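Local coordinates for ABC transporter, solute-binding protein (Staphylococcus aureus, PDB 6LKK), which binds glucose 6-phosphate and serves as the extracellular sensor protein of a two-component signalling system, at residues T4-R15 against K28-L39; Y91-T100 against T211-L220. All blocks are in the same frame, centred on the assembly; numbering follows the deposited sequence.

In the fold
Both interactions belong to one mixed sheet and both touch the sugar phosphate, but they sit differently in the fold. Interaction 2, about 7 Å from the centre of the chain, is a buried antiparallel pairing of two long strands and holds the sugar ring through its hydroxyls. Interaction 1 lies further out, about 12 Å from that centre; it is a parallel pairing within a beta-alpha-beta unit, partly open to solvent, and takes the phosphate on a backbone N and a threonine hydroxyl. The centres of interactions 1 and 2 are about 15 Å apart. They meet where Tyr9 OH lies 2.6 Å from Asp216 OD2, a probable hydrogen bond, with Phe95 packed against the same tyrosine.

Interaction 1: T4-R15 against K28-L39; sequences TVYSPYQSNLIR and KIEIKHGSTQVL. With G6P (6-O-phosphono-alpha-D-glucopyranose), chain B.
Ile14 and Ile31 meet through their terminal methyls, CD1 to CD1 at 3.9 Å, and pack the first turn of helix 11-25 against strand 28-33. CG1 of Ile14 stands between the backbone N and the carbonyl carbon (chi1 59°), a probably somewhat strained position that carries CD1 to the strand. Beta-branched valine and isoleucine, at home in strands, suit such a layer, and Val5 CG2 continues it against Ile29 CG2 at 3.8 Å. Packing is also tight beyond the strand ends, where Leu39 CD1 presses on the Ser7-Pro8 peptide, 3.4 Å from Ser7 C, and Pro8 sets its ring beside the hydroxyl of Thr36. That threonine, at the start of its helix, grips one phosphate oxygen twice: Thr36 OG1 is 2.7 Å and Thr36 N 2.9 Å from G6P O1P, where the helix end probably adds electrostatic help. Strands 4-7 and 28-33 run parallel, tied by Val5 N to Glu30 O, Lys32 N to Val5 O and Ser7 N to Lys32 O, with helix 11-25 as the connection: the beta-alpha-beta crossover that opens the periplasmic binding protein fold. The margins are looser and more polar. Lys32 runs alongside Tyr6, its CD lying obliquely against the ring, 3.7 Å from Tyr6 CE2, a long chain that suits this exposed position; Tyr6 OH bonds to Glu46. At the far end Arg15 NH1 donates to Ile29 O at 3.0 Å, the oxygen lying in the guanidinium plane but the donor standing 38° out of the carbonyl plane. Lys28 NZ reaches the same oxygen from the opposite face, and Glu22 forms salt bridges with both cations. At the strand's C-terminal end His33 ND1 makes a weak, bent bond to Tyr9 O (2.9 Å), while its NE2 shares a water with Ser11 OG.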
loop_
_atom_site.group_PDB
_atom_site.type_symbol
_atom_site.label_atom_id
_atom_site.label_comp_id
_atom_site.label_asym_id
_atom_site.label_seq_id
_atom_site.Cartn_x
_atom_site.Cartn_y
_atom_site.Cartn_z
ATOM N N THR A 4 -16.001 -1.403 -13.112
ATOM C CA THR A 4 -14.642 -0.883 -13.169
ATOM C C THR A 4 -14.116 -0.633 -11.761
ATOM O O THR A 4 -14.774 0.032 -10.952
ATOM C CB THR A 4 -14.589 0.404 -13.993
ATOM O OG1 THR A 4 -14.974 0.116 -15.343
ATOM C CG2 THR A 4 -13.185 0.999 -13.989
ATOM N N VAL A 5 -12.927 -1.159 -11.484
ATOM C CA VAL A 5 -12.249 -0.994 -10.205
ATOM C C VAL A 5 -11.016 -0.128 -10.432
ATOM O O VAL A 5 -10.214 -0.408 -11.330
ATOM C CB VAL A 5 -11.857 -2.357 -9.603
ATOM C CG1 VAL A 5 -11.069 -2.184 -8.305
ATOM C CG2 VAL A 5 -13.093 -3.220 -9.372
ATOM N N TYR A 6 -10.869 0.924 -9.628
ATOM C CA TYR A 6 -9.615 1.667 -9.554
ATOM C C TYR A 6 -8.731 1.008 -8.506
ATOM O O TYR A 6 -9.194 0.720 -7.398
ATOM C CB TYR A 6 -9.837 3.129 -9.163
ATOM C CG TYR A 6 -10.814 3.921 -10.002
ATOM C CD1 TYR A 6 -12.177 3.875 -9.745
ATOM C CD2 TYR A 6 -10.368 4.755 -11.018
ATOM C CE1 TYR A 6 -13.074 4.618 -10.497
ATOM C CE2 TYR A 6 -11.256 5.501 -11.776
ATOM C CZ TYR A 6 -12.606 5.427 -11.509
ATOM O OH TYR A 6 -13.492 6.167 -12.258
ATOM N N SER A 7 -7.463 0.773 -8.841
ATOM C CA SER A 7 -6.588 0.187 -7.831
ATOM C C SER A 7 -5.113 0.465 -8.086
ATOM O O SER A 7 -4.626 0.266 -9.206
ATOM C CB SER A 7 -6.798 -1.324 -7.754
ATOM O OG SER A 7 -5.960 -1.881 -6.757
ATOM N N PRO A 8 -4.363 0.911 -7.071
ATOM C CA PRO A 8 -2.900 0.972 -7.206
ATOM C C PRO A 8 -2.209 -0.369 -7.038
ATOM O O PRO A 8 -0.986 -0.439 -7.228
ATOM C CB PRO A 8 -2.492 1.939 -6.086
ATOM C CG PRO A 8 -3.533 1.732 -5.045
ATOM C CD PRO A 8 -4.814 1.502 -5.798
ATOM N N TYR A 9 -2.934 -1.426 -6.674
ATOM C CA TYR A 9 -2.320 -2.740 -6.553
ATOM C C TYR A 9 -1.772 -3.196 -7.897
ATOM O O TYR A 9 -2.260 -2.805 -8.960
ATOM C CB TYR A 9 -3.322 -3.784 -6.058
ATOM C CG TYR A 9 -3.723 -3.665 -4.607
ATOM C CD1 TYR A 9 -2.777 -3.742 -3.596
ATOM C CD2 TYR A 9 -5.055 -3.521 -4.248
ATOM C CE1 TYR A 9 -3.145 -3.646 -2.267
ATOM C CE2 TYR A 9 -5.431 -3.427 -2.925
ATOM C CZ TYR A 9 -4.477 -3.490 -1.939
ATOM O OH TYR A 9 -4.850 -3.397 -0.620
ATOM N N GLN A 10 -0.760 -4.054 -7.840
ATOM C CA GLN A 10 -0.284 -4.730 -9.035
ATOM C C GLN A 10 -1.263 -5.825 -9.439
ATOM O O GLN A 10 -1.957 -6.410 -8.604
ATOM C CB GLN A 10 1.107 -5.318 -8.802
ATOM C CG GLN A 10 2.178 -4.263 -8.591
ATOM C CD GLN A 10 2.368 -3.374 -9.807
ATOM O OE1 GLN A 10 2.871 -3.813 -10.839
ATOM N NE2 GLN A 10 1.954 -2.118 -9.690
ATOM N N SER A 11 -1.312 -6.098 -10.743
ATOM C CA SER A 11 -2.291 -7.044 -11.268
ATOM C C SER A 11 -2.170 -8.413 -10.602
ATOM O O SER A 11 -3.183 -9.073 -10.339
ATOM C CB SER A 11 -2.123 -7.174 -12.781
ATOM O OG SER A 11 -3.156 -7.964 -13.339
ATOM N N ASN A 12 -0.944 -8.862 -10.324
ATOM C CA ASN A 12 -0.760 -10.221 -9.822
ATOM C C ASN A 12 -1.457 -10.449 -8.488
ATOM O O ASN A 12 -1.770 -11.598 -8.157
ATOM C CB ASN A 12 0.729 -10.544 -9.683
ATOM C CG ASN A 12 1.378 -9.830 -8.515
ATOM O OD1 ASN A 12 1.355 -8.604 -8.431
ATOM N ND2 ASN A 12 1.954 -10.601 -7.597
ATOM N N LEU A 13 -1.713 -9.391 -7.717
ATOM C CA LEU A 13 -2.347 -9.567 -6.415
ATOM C C LEU A 13 -3.865 -9.646 -6.531
ATOM O O LEU A 13 -4.500 -10.426 -5.810
ATOM C CB LEU A 13 -1.954 -8.425 -5.471
ATOM C CG LEU A 13 -2.578 -8.485 -4.071
ATOM C CD1 LEU A 13 -2.060 -9.683 -3.298
ATOM C CD2 LEU A 13 -2.319 -7.200 -3.306
ATOM N N ILE A 14 -4.468 -8.846 -7.410
ATOM C CA ILE A 14 -5.914 -8.683 -7.424
ATOM C C ILE A 14 -6.585 -9.273 -8.663
ATOM O O ILE A 14 -7.772 -9.615 -8.595
ATOM C CB ILE A 14 -6.316 -7.200 -7.266
ATOM C CG1 ILE A 14 -5.718 -6.344 -8.386
ATOM C CG2 ILE A 14 -5.883 -6.680 -5.900
ATOM C CD1 ILE A 14 -6.291 -4.938 -8.442
ATOM N N ARG A 15 -5.877 -9.400 -9.782
ATOM C CA ARG A 15 -6.519 -9.953 -10.973
ATOM C C ARG A 15 -7.057 -11.358 -10.736
ATOM O O ARG A 15 -8.189 -11.634 -11.173
ATOM C CB ARG A 15 -5.536 -9.925 -12.150
ATOM C CG ARG A 15 -6.157 -10.260 -13.502
ATOM C CD ARG A 15 -7.210 -9.245 -13.908
ATOM N NE ARG A 15 -8.557 -9.677 -13.550
ATOM C CZ ARG A 15 -9.666 -9.024 -13.883
ATOM N NH1 ARG A 15 -9.599 -7.897 -14.581
ATOM N NH2 ARG A 15 -10.849 -9.497 -13.518
ATOM N N LYS A 28 -18.218 -8.899 -15.403
ATOM C CA LYS A 28 -16.898 -8.584 -15.937
ATOM C C LYS A 28 -16.310 -7.412 -15.161
ATOM O O LYS A 28 -16.963 -6.376 -14.997
ATOM C CB LYS A 28 -16.972 -8.246 -17.427
ATOM C CG LYS A 28 -15.614 -7.956 -18.072
ATOM C CD LYS A 28 -14.899 -9.234 -18.487
ATOM C CE LYS A 28 -13.410 -8.998 -18.712
ATOM N NZ LYS A 28 -12.652 -8.898 -17.432
ATOM N N ILE A 29 -15.078 -7.579 -14.687
ATOM C CA ILE A 29 -14.377 -6.550 -13.929
ATOM C C ILE A 29 -13.193 -6.062 -14.747
ATOM O O ILE A 29 -12.355 -6.863 -15.179
ATOM C CB ILE A 29 -13.913 -7.071 -12.558
ATOM C CG1 ILE A 29 -15.124 -7.369 -11.676
ATOM C CG2 ILE A 29 -13.005 -6.047 -11.874
ATOM C CD1 ILE A 29 -14.782 -8.089 -10.404
ATOM N N GLU A 30 -13.125 -4.752 -14.950
ATOM C CA GLU A 30 -11.969 -4.099 -15.543
ATOM C C GLU A 30 -11.269 -3.279 -14.470
ATOM O O GLU A 30 -11.923 -2.671 -13.617
ATOM C CB GLU A 30 -12.381 -3.205 -16.718
ATOM C CG GLU A 30 -13.018 -3.970 -17.872
ATOM C CD GLU A 30 -13.330 -3.090 -19.069
ATOM O OE1 GLU A 30 -13.394 -1.854 -18.902
ATOM O OE2 GLU A 30 -13.507 -3.637 -20.179
ATOM N N ILE A 31 -9.938 -3.275 -14.500
ATOM C CA ILE A 31 -9.134 -2.580 -13.502
ATOM C C ILE A 31 -8.471 -1.379 -14.156
ATOM O O ILE A 31 -7.933 -1.479 -15.265
ATOM C CB ILE A 31 -8.064 -3.493 -12.875
ATOM C CG1 ILE A 31 -8.677 -4.808 -12.383
ATOM C CG2 ILE A 31 -7.376 -2.762 -11.724
ATOM C CD1 ILE A 31 -7.644 -5.841 -11.974
ATOM N N LYS A 32 -8.497 -0.247 -13.460
ATOM C CA LYS A 32 -7.732 0.934 -13.841
ATOM C C LYS A 32 -6.576 1.068 -12.857
ATOM O O LYS A 32 -6.793 1.343 -11.672
ATOM C CB LYS A 32 -8.611 2.181 -13.844
ATOM C CG LYS A 32 -7.987 3.369 -14.557
ATOM C CD LYS A 32 -8.898 4.587 -14.533
ATOM C CE LYS A 32 -10.133 4.395 -15.408
ATOM N NZ LYS A 32 -10.081 5.224 -16.644
ATOM N N HIS A 33 -5.356 0.863 -13.347
ATOM C CA HIS A 33 -4.154 0.873 -12.526
ATOM C C HIS A 33 -3.491 2.245 -12.553
ATOM O O HIS A 33 -3.627 3.004 -13.516
ATOM C CB HIS A 33 -3.152 -0.180 -13.010
ATOM C CG HIS A 33 -3.562 -1.591 -12.728
ATOM N ND1 HIS A 33 -3.475 -2.155 -11.473
ATOM C CD2 HIS A 33 -4.043 -2.560 -13.542
ATOM C CE1 HIS A 33 -3.892 -3.408 -11.526
ATOM N NE2 HIS A 33 -4.242 -3.678 -12.770
ATOM N N GLY A 34 -2.763 2.550 -11.485
ATOM C CA GLY A 34 -2.012 3.787 -11.402
ATOM C C GLY A 34 -1.590 4.051 -9.976
ATOM O O GLY A 34 -2.001 3.361 -9.040
ATOM N N SER A 35 -0.740 5.064 -9.822
ATOM C CA SER A 35 -0.375 5.518 -8.488
ATOM C C SER A 35 -1.623 5.981 -7.747
ATOM O O SER A 35 -2.567 6.500 -8.350
ATOM C CB SER A 35 0.647 6.650 -8.571
ATOM O OG SER A 35 1.825 6.220 -9.226
ATOM N N THR A 36 -1.628 5.786 -6.425
ATOM C CA THR A 36 -2.832 6.031 -5.634
ATOM C C THR A 36 -3.392 7.426 -5.886
ATOM O O THR A 36 -4.569 7.588 -6.223
ATOM C CB THR A 36 -2.543 5.847 -4.140
ATOM O OG1 THR A 36 -2.105 4.505 -3.880
ATOM C CG2 THR A 36 -3.794 6.122 -3.315
ATOM N N GLN A 37 -2.560 8.455 -5.712
ATOM C CA GLN A 37 -3.063 9.819 -5.813
ATOM C C GLN A 37 -3.354 10.212 -7.255
ATOM O O GLN A 37 -4.219 11.061 -7.498
ATOM C CB GLN A 37 -2.071 10.790 -5.180
ATOM C CG GLN A 37 -1.961 10.648 -3.670
ATOM C CD GLN A 37 -3.291 10.852 -2.973
ATOM O OE1 GLN A 37 -4.035 11.779 -3.294
ATOM N NE2 GLN A 37 -3.603 9.977 -2.026
ATOM N N VAL A 38 -2.652 9.618 -8.220
ATOM C CA VAL A 38 -2.975 9.863 -9.622
ATOM C C VAL A 38 -4.357 9.313 -9.946
ATOM O O VAL A 38 -5.168 9.973 -10.606
ATOM C CB VAL A 38 -1.894 9.257 -10.535
ATOM C CG1 VAL A 38 -2.263 9.444 -12.002
ATOM C CG2 VAL A 38 -0.542 9.888 -10.244
ATOM N N LEU A 39 -4.645 8.093 -9.488
ATOM C CA LEU A 39 -5.980 7.528 -9.663
ATOM C C LEU A 39 -7.036 8.433 -9.041
ATOM O O LEU A 39 -8.067 8.720 -9.658
ATOM C CB LEU A 39 -6.038 6.129 -9.047
ATOM C CG LEU A 39 -5.287 5.019 -9.786
ATOM C CD1 LEU A 39 -5.215 3.772 -8.919
ATOM C CD2 LEU A 39 -5.952 4.699 -11.115
HETATM C C1 G6P B . 0.899 1.129 -0.853
HETATM C C2 G6P B . -0.388 0.388 -0.414
HETATM C C3 G6P B . -0.966 -0.513 -1.441
HETATM C C4 G6P B . -0.813 0.048 -2.784
HETATM C C5 G6P B . 0.668 0.074 -3.147
HETATM C C6 G6P B . 0.876 0.777 -4.450
HETATM O O1 G6P B . 1.903 0.950 0.100
HETATM O O2 G6P B . -0.130 -0.382 0.773
HETATM O O3 G6P B . -2.421 -0.689 -1.153
HETATM O O4 G6P B . -1.507 -0.773 -3.756
HETATM O O5 G6P B . 1.495 0.768 -2.141
HETATM O O6 G6P B . 0.362 2.086 -4.347
HETATM P P G6P B . 1.319 3.399 -4.815
HETATM O O1P G6P B . 0.468 4.652 -4.713
HETATM O O2P G6P B . 1.799 3.208 -6.267
HETATM O O3P G6P B . 2.486 3.510 -3.904
HETATM O O HOH W 1 -4.857 -5.673 -14.429
#

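Interaction 2: Y91-T100 against T211-L220; sequences YVTSFLLMPT and TMLNVDGIAL. With G6P (6-O-phosphono-alpha-D-glucopyranose), chain B.
Thr211 pushes its CG2 to 3.1 Å from Thr100 O, a buried carbonyl without a polar partner. Next, Met212 O accepts Thr100 N at 2.9 Å, and a water joins Thr100 OG1 to Met212 N. Leu213 lies alongside Pro99, CD1 to CG at 3.8 Å; proline, lacking an N-H, is well suited to a non-hydrogen-bonded pair. Asn214 exchanges two backbone bonds with Met98 and turns its amide to the sugar: ND2 donates almost straight (170°) to G6P O2 at 3.0 Å, while Gln142 holds OD1 and so fixes which way the amide is flipped. Val215, on the other side of the sheet, runs beside Leu97, CG2 to CD2 at 4.1 Å. Asp216 faces both Phe95 and Leu96, a classic beta bulge in which Asp216 O accepts Phe95 N at 2.7 Å and Leu96 N only weakly. Its carboxylate spans the sugar's neighbouring hydroxyls, OD1 accepting from G6P O2 and OD2 from G6P O3 at 2.7 Å, and Tyr9 OH also bonds to OD2. Met98 CG, anti to the backbone N (chi1 -169°), packs against G6P O2. Gly217 has a bare CA against which Val92 CG1 rests. Ile218 returns to regular pairing with Thr93, and Ile218 CD1 lies obliquely against the Phe95 ring, 3.5 Å from Phe95 CD1. At the end, a water bridges Tyr91 O and Leu220 N. Two long, buried antiparallel strands that carry ligand-binding side chains are consistent with the interlobe connection beneath the cleft of type 2 periplasmic binding proteins.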
loop_
_atom_site.group_PDB
_atom_site.type_symbol
_atom_site.label_atom_id
_atom_site.label_comp_id
_atom_site.label_asym_id
_atom_site.label_seq_id
_atom_site.Cartn_x
_atom_site.Cartn_y
_atom_site.Cartn_z
ATOM N N TYR A 91 -16.347 6.573 4.402
ATOM C CA TYR A 91 -16.330 6.172 3.003
ATOM C C TYR A 91 -15.508 4.917 2.749
ATOM O O TYR A 91 -15.529 4.403 1.624
ATOM C CB TYR A 91 -15.769 7.303 2.131
ATOM C CG TYR A 91 -16.525 8.605 2.237
ATOM C CD1 TYR A 91 -17.613 8.866 1.416
ATOM C CD2 TYR A 91 -16.146 9.577 3.151
ATOM C CE1 TYR A 91 -18.307 10.057 1.508
ATOM C CE2 TYR A 91 -16.834 10.771 3.251
ATOM C CZ TYR A 91 -17.911 11.004 2.426
ATOM O OH TYR A 91 -18.598 12.193 2.520
ATOM N N VAL A 92 -14.794 4.410 3.750
ATOM C CA VAL A 92 -13.752 3.413 3.536
ATOM C C VAL A 92 -13.985 2.217 4.449
ATOM O O VAL A 92 -14.213 2.380 5.654
ATOM C CB VAL A 92 -12.351 4.006 3.778
ATOM C CG1 VAL A 92 -11.273 2.948 3.574
ATOM C CG2 VAL A 92 -12.113 5.191 2.855
ATOM N N THR A 93 -13.915 1.020 3.869
ATOM C CA THR A 93 -13.836 -0.230 4.611
ATOM C C THR A 93 -12.396 -0.721 4.566
ATOM O O THR A 93 -11.800 -0.800 3.489
ATOM C CB THR A 93 -14.763 -1.289 4.009
ATOM O OG1 THR A 93 -16.114 -0.813 4.006
ATOM C CG2 THR A 93 -14.689 -2.600 4.791
ATOM N N SER A 94 -11.836 -1.048 5.727
ATOM C CA SER A 94 -10.487 -1.599 5.747
ATOM C C SER A 94 -10.467 -2.951 5.044
ATOM O O SER A 94 -11.420 -3.730 5.133
ATOM C CB SER A 94 -9.988 -1.731 7.183
ATOM O OG SER A 94 -9.841 -0.449 7.772
ATOM N N PHE A 95 -9.364 -3.222 4.337
ATOM C CA PHE A 95 -9.273 -4.368 3.439
ATOM C C PHE A 95 -8.076 -5.261 3.743
ATOM O O PHE A 95 -8.230 -6.479 3.873
ATOM C CB PHE A 95 -9.211 -3.874 1.991
ATOM C CG PHE A 95 -8.872 -4.945 0.991
ATOM C CD1 PHE A 95 -9.617 -6.111 0.921
ATOM C CD2 PHE A 95 -7.815 -4.775 0.107
ATOM C CE1 PHE A 95 -9.312 -7.092 0.003
ATOM C CE2 PHE A 95 -7.504 -5.753 -0.815
ATOM C CZ PHE A 95 -8.254 -6.912 -0.870
ATOM N N LEU A 96 -6.881 -4.677 3.843
ATOM C CA LEU A 96 -5.666 -5.442 4.092
ATOM C C LEU A 96 -4.702 -4.597 4.909
ATOM O O LEU A 96 -4.781 -3.367 4.924
ATOM C CB LEU A 96 -4.974 -5.874 2.791
ATOM C CG LEU A 96 -5.560 -7.010 1.951
ATOM C CD1 LEU A 96 -4.674 -7.222 0.732
ATOM C CD2 LEU A 96 -5.696 -8.306 2.744
ATOM N N LEU A 97 -3.782 -5.279 5.586
ATOM C CA LEU A 97 -2.672 -4.638 6.276
ATOM C C LEU A 97 -1.417 -4.824 5.435
ATOM O O LEU A 97 -1.071 -5.954 5.076
ATOM C CB LEU A 97 -2.469 -5.236 7.668
ATOM C CG LEU A 97 -3.710 -5.259 8.562
ATOM C CD1 LEU A 97 -3.403 -5.952 9.874
ATOM C CD2 LEU A 97 -4.222 -3.851 8.808
ATOM N N MET A 98 -0.745 -3.722 5.115
ATOM C CA MET A 98 0.414 -3.753 4.223
ATOM C C MET A 98 1.587 -3.049 4.883
ATOM O O MET A 98 1.649 -1.806 4.888
ATOM C CB MET A 98 0.095 -3.106 2.882
ATOM C CG MET A 98 1.163 -3.340 1.826
ATOM S SD MET A 98 1.231 -5.050 1.280
ATOM C CE MET A 98 -0.277 -5.121 0.323
ATOM N N PRO A 99 2.537 -3.789 5.447
ATOM C CA PRO A 99 3.764 -3.150 5.927
ATOM C C PRO A 99 4.531 -2.519 4.777
ATOM O O PRO A 99 4.653 -3.097 3.695
ATOM C CB PRO A 99 4.550 -4.308 6.557
ATOM C CG PRO A 99 3.538 -5.359 6.834
ATOM C CD PRO A 99 2.509 -5.228 5.760
ATOM N N THR A 100 5.033 -1.313 5.013
ATOM C CA THR A 100 6.060 -0.762 4.150
ATOM C C THR A 100 7.406 -1.344 4.563
ATOM O O THR A 100 7.612 -1.714 5.723
ATOM C CB THR A 100 6.079 0.765 4.226
ATOM O OG1 THR A 100 6.347 1.183 5.569
ATOM C CG2 THR A 100 4.742 1.334 3.779
ATOM N N THR A 211 8.436 0.726 11.528
ATOM C CA THR A 211 7.885 0.330 10.241
ATOM C C THR A 211 6.451 0.833 10.128
ATOM O O THR A 211 5.626 0.569 11.007
ATOM C CB THR A 211 7.934 -1.193 10.099
ATOM O OG1 THR A 211 9.299 -1.630 10.163
ATOM C CG2 THR A 211 7.313 -1.649 8.791
ATOM N N MET A 212 6.162 1.561 9.053
ATOM C CA MET A 212 4.807 2.036 8.812
ATOM C C MET A 212 3.918 0.881 8.364
ATOM O O MET A 212 4.284 0.118 7.464
ATOM C CB MET A 212 4.818 3.136 7.750
ATOM C CG MET A 212 3.457 3.737 7.435
ATOM S SD MET A 212 2.673 4.500 8.865
ATOM C CE MET A 212 3.881 5.760 9.243
ATOM N N LEU A 213 2.745 0.752 8.988
ATOM C CA LEU A 213 1.758 -0.252 8.599
ATOM C C LEU A 213 0.616 0.449 7.876
ATOM O O LEU A 213 -0.139 1.214 8.484
ATOM C CB LEU A 213 1.238 -1.024 9.808
ATOM C CG LEU A 213 0.263 -2.162 9.488
ATOM C CD1 LEU A 213 0.954 -3.271 8.711
ATOM C CD2 LEU A 213 -0.364 -2.713 10.756
ATOM N N ASN A 214 0.489 0.183 6.580
ATOM C CA ASN A 214 -0.620 0.722 5.809
ATOM C C ASN A 214 -1.874 -0.101 6.067
ATOM O O ASN A 214 -1.848 -1.332 5.984
ATOM C CB ASN A 214 -0.306 0.706 4.313
ATOM C CG ASN A 214 0.908 1.527 3.956
ATOM O OD1 ASN A 214 1.396 2.322 4.759
ATOM N ND2 ASN A 214 1.400 1.348 2.734
ATOM N N VAL A 215 -2.973 0.577 6.365
ATOM C CA VAL A 215 -4.288 -0.046 6.387
ATOM C C VAL A 215 -4.924 0.273 5.040
ATOM O O VAL A 215 -5.444 1.373 4.826
ATOM C CB VAL A 215 -5.139 0.445 7.561
ATOM C CG1 VAL A 215 -6.455 -0.322 7.616
ATOM C CG2 VAL A 215 -4.379 0.289 8.874
ATOM N N ASP A 216 -4.850 -0.680 4.113
ATOM C CA ASP A 216 -5.451 -0.506 2.799
ATOM C C ASP A 216 -6.971 -0.550 2.911
ATOM O O ASP A 216 -7.531 -1.263 3.746
ATOM C CB ASP A 216 -4.963 -1.591 1.839
ATOM C CG ASP A 216 -3.474 -1.495 1.546
ATOM O OD1 ASP A 216 -2.816 -0.545 2.025
ATOM O OD2 ASP A 216 -2.960 -2.379 0.827
ATOM N N GLY A 217 -7.647 0.225 2.056
ATOM C CA GLY A 217 -9.081 0.393 2.155
ATOM C C GLY A 217 -9.793 0.143 0.839
ATOM O O GLY A 217 -9.175 -0.000 -0.223
ATOM N N ILE A 218 -11.125 0.083 0.934
ATOM C CA ILE A 218 -12.022 -0.059 -0.207
ATOM C C ILE A 218 -13.133 0.969 -0.068
ATOM O O ILE A 218 -13.678 1.160 1.026
ATOM C CB ILE A 218 -12.628 -1.475 -0.300
ATOM C CG1 ILE A 218 -11.541 -2.514 -0.550
ATOM C CG2 ILE A 218 -13.666 -1.543 -1.416
ATOM C CD1 ILE A 218 -12.007 -3.933 -0.313
ATOM N N ALA A 219 -13.490 1.611 -1.179
ATOM C CA ALA A 219 -14.509 2.650 -1.176
ATOM C C ALA A 219 -15.374 2.540 -2.424
ATOM O O ALA A 219 -14.912 2.115 -3.488
ATOM C CB ALA A 219 -13.885 4.048 -1.105
ATOM N N LEU A 220 -16.640 2.929 -2.278
ATOM C CA LEU A 220 -17.565 3.034 -3.398
ATOM C C LEU A 220 -17.453 4.421 -4.022
ATOM O O LEU A 220 -17.497 5.433 -3.315
ATOM C CB LEU A 220 -19.004 2.775 -2.939
ATOM C CG LEU A 220 -19.326 1.403 -2.339
ATOM C CD1 LEU A 220 -20.817 1.294 -2.059
ATOM C CD2 LEU A 220 -18.880 0.275 -3.254
HETATM C C1 G6P B . 0.899 1.129 -0.853
HETATM C C2 G6P B . -0.388 0.388 -0.414
HETATM C C3 G6P B . -0.966 -0.513 -1.441
HETATM C C4 G6P B . -0.813 0.048 -2.784
HETATM C C5 G6P B . 0.668 0.074 -3.147
HETATM C C6 G6P B . 0.876 0.777 -4.450
HETATM O O1 G6P B . 1.903 0.950 0.100
HETATM O O2 G6P B . -0.130 -0.382 0.773
HETATM O O3 G6P B . -2.421 -0.689 -1.153
HETATM O O4 G6P B . -1.507 -0.773 -3.756
HETATM O O5 G6P B . 1.495 0.768 -2.141
HETATM O O6 G6P B . 0.362 2.086 -4.347
HETATM P P G6P B . 1.319 3.399 -4.815
HETATM O O1P G6P B . 0.468 4.652 -4.713
HETATM O O2P G6P B . 1.799 3.208 -6.267
HETATM O O3P G6P B . 2.486 3.510 -3.904
HETATM O O HOH W 2 -17.703 3.712 0.195
HETATM O O HOH W 3 -16.522 0.827 1.792
HETATM O O HOH W 4 8.319 1.784 7.199
#